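Local structure of CalG4 (Micromonospora echinospora, 3IA7) at residues A127-Y140 with E186-F200. The protein is a GT-B-fold protein of the glycosyltransferase superfamily, built of two Rossmann-like domains, and is modelled here with calcium ions. Residues are numbered along the deposited sequence; the frame is centred on the assembly and turned at random.
Sequences AVRLTGGFAANEHY and EGLTIVFLPKSFQPF
The carboxamide of Gln198 grips the backbone of Ala135 at both ends: OE1 accepts from Ala135 N at 2.8 Å, and NE2 donates to Ala135 O at 3.0 Å. This side-chain-to-backbone pairing continues, in the loops, a join begun by two neighbouring parallel strands, 127-131 and 189-191, of the seven-stranded Rossmann-like sheet in this GT-B fold. Both bonds are bent, their donors tilted from the carbonyl planes, whereas a third, from Gln198 NE2 to Pro199 O (3.1 Å), lies in the carbonyl plane on a lone pair; together the three hold the carboxamide in one rotation. The bend at chi2 (74°) turns the amide back toward Ala135.

The strands, with axes 19° from parallel, are laced by four backbone hydrogen bonds, running from Arg129 N to Leu188 O through to Phe192 N to Thr131 O. Leu130 and Ile190 run alongside each other on one face of the sheet; Arg129 with Thr189 and Thr131 with Val191 occupy the other. Glu186 packs its CG against Arg129 N (3.6 Å), while its OE1 and Arg129 NE both bond Tyr108 OH of adjacent strand 105-109, a shared hydroxyl that links the two side chains.

At the end of strand 127-131, Thr131 OG1 accepts from Gly133 N in an ST turn, and the chain leads into an aromatic cluster around Pro199. Pro199 makes CH-pi contacts with two rings: CD lies 3.6 Å from the Phe134 centroid, over one face and offset toward the rim, whereas CB lies over the centre of Tyr140, 3.7 Å from the ring centroid and only 6° off the normal.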
# COMPACT_ATOMS: atom_id res chain seq x y z
N ALA A 127 -13.54 23.38 7.43
CA ALA A 127 -12.98 22.16 7.97
C ALA A 127 -13.60 20.95 7.30
O ALA A 127 -14.72 21.04 6.79
CB ALA A 127 -13.18 22.08 9.54
N VAL A 128 -12.84 19.86 7.27
CA VAL A 128 -13.28 18.58 6.74
C VAL A 128 -13.07 17.57 7.83
O VAL A 128 -11.97 17.52 8.41
CB VAL A 128 -12.38 18.13 5.56
CG1 VAL A 128 -12.67 16.64 5.15
CG2 VAL A 128 -12.46 19.07 4.39
N ARG A 129 -14.07 16.73 8.08
CA ARG A 129 -13.95 15.66 9.04
C ARG A 129 -13.50 14.35 8.33
O ARG A 129 -14.02 13.99 7.25
CB ARG A 129 -15.30 15.43 9.74
CG ARG A 129 -15.22 14.24 10.74
CD ARG A 129 -16.56 14.12 11.56
NE ARG A 129 -16.82 15.37 12.32
CZ ARG A 129 -17.57 15.47 13.40
NH1 ARG A 129 -18.18 14.39 13.89
NH2 ARG A 129 -17.68 16.64 14.03
N LEU A 130 -12.65 13.60 9.00
CA LEU A 130 -12.31 12.24 8.57
C LEU A 130 -12.73 11.20 9.56
O LEU A 130 -12.61 11.39 10.78
CB LEU A 130 -10.78 12.09 8.43
CG LEU A 130 -9.96 13.05 7.57
CD1 LEU A 130 -8.39 12.61 7.62
CD2 LEU A 130 -10.48 13.21 6.08
N THR A 131 -13.16 10.05 9.06
CA THR A 131 -13.34 8.91 9.98
C THR A 131 -13.04 7.58 9.31
O THR A 131 -13.45 7.34 8.18
CB THR A 131 -14.76 8.89 10.70
OG1 THR A 131 -14.84 7.75 11.56
CG2 THR A 131 -15.93 8.87 9.69
N GLY A 132 -12.35 6.72 10.07
CA GLY A 132 -12.11 5.33 9.72
C GLY A 132 -13.22 4.44 10.27
O GLY A 132 -13.14 3.24 10.09
N GLY A 133 -14.21 5.00 10.97
CA GLY A 133 -15.34 4.19 11.58
C GLY A 133 -16.65 4.67 10.98
O GLY A 133 -16.63 5.46 10.03
N PHE A 134 -17.79 4.24 11.52
CA PHE A 134 -19.09 4.62 10.99
C PHE A 134 -19.30 6.12 11.15
O PHE A 134 -18.95 6.71 12.19
CB PHE A 134 -20.22 3.86 11.71
CG PHE A 134 -20.11 2.37 11.58
CD1 PHE A 134 -19.75 1.80 10.35
CD2 PHE A 134 -20.34 1.53 12.66
CE1 PHE A 134 -19.63 0.41 10.18
CE2 PHE A 134 -20.24 0.11 12.50
CZ PHE A 134 -19.87 -0.43 11.25
N ALA A 135 -19.84 6.71 10.09
CA ALA A 135 -20.39 8.06 10.16
C ALA A 135 -21.62 8.20 11.11
O ALA A 135 -22.34 7.22 11.37
CB ALA A 135 -20.73 8.51 8.75
N ALA A 136 -21.85 9.42 11.60
CA ALA A 136 -22.95 9.71 12.52
C ALA A 136 -23.78 10.81 11.92
O ALA A 136 -23.28 11.75 11.29
CB ALA A 136 -22.44 10.11 13.92
N ASN A 137 -25.08 10.65 12.08
CA ASN A 137 -26.01 11.74 11.78
C ASN A 137 -27.21 11.60 12.71
O ASN A 137 -27.20 10.81 13.67
CB ASN A 137 -26.41 11.74 10.28
CG ASN A 137 -27.23 10.50 9.86
OD1 ASN A 137 -27.62 9.69 10.70
ND2 ASN A 137 -27.50 10.37 8.55
N GLU A 138 -28.31 12.27 12.40
CA GLU A 138 -29.47 12.21 13.32
C GLU A 138 -30.11 10.81 13.41
O GLU A 138 -30.89 10.54 14.33
CB GLU A 138 -30.49 13.28 12.96
CG GLU A 138 -31.26 12.98 11.69
CD GLU A 138 -30.59 13.50 10.40
OE1 GLU A 138 -29.33 13.71 10.35
OE2 GLU A 138 -31.37 13.68 9.41
N HIS A 139 -29.80 9.94 12.46
CA HIS A 139 -30.36 8.59 12.40
C HIS A 139 -29.56 7.55 13.12
O HIS A 139 -30.11 6.52 13.56
CB HIS A 139 -30.58 8.17 10.94
CG HIS A 139 -31.60 9.01 10.26
ND1 HIS A 139 -31.29 10.18 9.61
CD2 HIS A 139 -32.95 8.92 10.25
CE1 HIS A 139 -32.40 10.74 9.16
NE2 HIS A 139 -33.42 10.01 9.56
N TYR A 140 -28.26 7.79 13.22
CA TYR A 140 -27.31 6.77 13.68
C TYR A 140 -26.05 7.37 14.23
O TYR A 140 -25.46 8.29 13.65
CB TYR A 140 -26.93 5.78 12.56
CG TYR A 140 -25.91 4.76 13.03
CD1 TYR A 140 -26.30 3.66 13.81
CD2 TYR A 140 -24.56 4.90 12.72
CE1 TYR A 140 -25.38 2.75 14.27
CE2 TYR A 140 -23.63 3.98 13.17
CZ TYR A 140 -24.07 2.91 13.95
OH TYR A 140 -23.16 1.99 14.39
N GLU A 186 -20.24 18.10 10.00
CA GLU A 186 -19.23 18.87 9.26
C GLU A 186 -19.65 19.20 7.82
O GLU A 186 -20.49 18.51 7.26
CB GLU A 186 -17.88 18.13 9.27
CG GLU A 186 -16.70 19.08 8.95
CD GLU A 186 -16.79 20.40 9.75
OE1 GLU A 186 -16.44 20.42 10.94
OE2 GLU A 186 -17.26 21.42 9.19
N GLY A 187 -19.12 20.29 7.26
CA GLY A 187 -19.45 20.66 5.86
C GLY A 187 -19.10 19.53 4.86
O GLY A 187 -19.77 19.37 3.83
N LEU A 188 -18.05 18.78 5.18
CA LEU A 188 -17.63 17.57 4.43
C LEU A 188 -17.06 16.53 5.39
O LEU A 188 -16.26 16.85 6.29
CB LEU A 188 -16.57 17.89 3.32
CG LEU A 188 -15.98 16.67 2.55
CD1 LEU A 188 -17.10 16.00 1.67
CD2 LEU A 188 -14.71 17.05 1.73
N THR A 189 -17.48 15.27 5.21
CA THR A 189 -16.97 14.17 6.00
C THR A 189 -16.53 13.07 5.02
O THR A 189 -17.34 12.62 4.20
CB THR A 189 -18.04 13.61 6.98
OG1 THR A 189 -18.48 14.67 7.89
CG2 THR A 189 -17.41 12.47 7.84
N ILE A 190 -15.25 12.68 5.12
CA ILE A 190 -14.67 11.64 4.34
C ILE A 190 -14.65 10.40 5.24
O ILE A 190 -14.01 10.38 6.31
CB ILE A 190 -13.21 11.97 3.84
CG1 ILE A 190 -13.13 13.38 3.18
CG2 ILE A 190 -12.62 10.78 2.94
CD1 ILE A 190 -13.78 13.52 1.87
N VAL A 191 -15.37 9.38 4.80
CA VAL A 191 -15.52 8.18 5.58
C VAL A 191 -14.77 7.07 4.85
O VAL A 191 -15.08 6.78 3.67
CB VAL A 191 -17.03 7.79 5.67
CG1 VAL A 191 -17.17 6.52 6.46
CG2 VAL A 191 -17.85 8.91 6.32
N PHE A 192 -13.82 6.42 5.52
CA PHE A 192 -12.94 5.44 4.84
C PHE A 192 -13.54 4.04 4.81
O PHE A 192 -12.89 3.03 5.18
CB PHE A 192 -11.55 5.47 5.51
CG PHE A 192 -10.85 6.81 5.33
CD1 PHE A 192 -10.54 7.29 4.06
CD2 PHE A 192 -10.50 7.56 6.45
CE1 PHE A 192 -9.90 8.54 3.88
CE2 PHE A 192 -9.84 8.82 6.28
CZ PHE A 192 -9.58 9.31 5.00
N LEU A 193 -14.83 3.99 4.45
CA LEU A 193 -15.60 2.74 4.41
C LEU A 193 -16.38 2.74 3.11
O LEU A 193 -16.66 3.81 2.58
CB LEU A 193 -16.67 2.65 5.51
CG LEU A 193 -16.23 2.90 6.97
CD1 LEU A 193 -17.43 2.77 7.84
CD2 LEU A 193 -15.24 1.94 7.46
N PRO A 194 -16.70 1.55 2.61
CA PRO A 194 -17.66 1.53 1.50
C PRO A 194 -19.03 1.84 2.04
O PRO A 194 -19.38 1.46 3.17
CB PRO A 194 -17.53 0.11 0.94
CG PRO A 194 -17.18 -0.75 2.12
CD PRO A 194 -16.23 0.20 2.97
N LYS A 195 -19.83 2.54 1.23
CA LYS A 195 -21.12 2.98 1.71
C LYS A 195 -22.00 1.82 2.23
O LYS A 195 -22.78 1.98 3.20
CB LYS A 195 -21.84 3.75 0.59
CG LYS A 195 -23.07 4.49 1.11
CD LYS A 195 -23.64 5.41 -0.01
CE LYS A 195 -24.70 6.35 0.57
NZ LYS A 195 -25.25 7.15 -0.54
N SER A 196 -21.91 0.66 1.58
CA SER A 196 -22.81 -0.41 1.98
C SER A 196 -22.51 -0.91 3.39
O SER A 196 -23.31 -1.68 3.95
CB SER A 196 -22.76 -1.59 1.00
OG SER A 196 -21.43 -2.07 0.89
N PHE A 197 -21.30 -0.65 3.88
CA PHE A 197 -20.90 -1.15 5.21
C PHE A 197 -21.46 -0.18 6.28
O PHE A 197 -21.55 -0.54 7.46
CB PHE A 197 -19.37 -1.22 5.33
CG PHE A 197 -18.89 -2.04 6.51
CD1 PHE A 197 -19.24 -3.38 6.62
CD2 PHE A 197 -18.06 -1.48 7.47
CE1 PHE A 197 -18.79 -4.19 7.72
CE2 PHE A 197 -17.57 -2.29 8.57
CZ PHE A 197 -17.96 -3.65 8.66
N GLN A 198 -21.86 1.02 5.87
CA GLN A 198 -22.41 2.01 6.81
C GLN A 198 -23.88 1.72 7.27
O GLN A 198 -24.83 1.69 6.43
CB GLN A 198 -22.36 3.40 6.15
CG GLN A 198 -23.10 4.48 6.91
CD GLN A 198 -22.35 4.93 8.18
OE1 GLN A 198 -21.12 5.06 8.16
NE2 GLN A 198 -23.09 5.22 9.27
N PRO A 199 -24.10 1.62 8.60
CA PRO A 199 -25.51 1.53 9.10
C PRO A 199 -26.33 2.76 8.68
O PRO A 199 -25.79 3.89 8.73
CB PRO A 199 -25.35 1.49 10.65
CG PRO A 199 -23.92 1.02 10.90
CD PRO A 199 -23.11 1.58 9.70
N PHE A 200 -27.60 2.58 8.25
CA PHE A 200 -28.46 3.71 7.78
C PHE A 200 -27.84 4.57 6.64
O PHE A 200 -28.10 5.78 6.57
CB PHE A 200 -28.84 4.64 8.97
CG PHE A 200 -29.59 3.94 10.06
CD1 PHE A 200 -30.99 3.93 10.07
CD2 PHE A 200 -28.91 3.27 11.07
CE1 PHE A 200 -31.70 3.25 11.09
CE2 PHE A 200 -29.61 2.58 12.09
CZ PHE A 200 -30.99 2.57 12.10
O HOH W 1 -16.34 23.66 7.97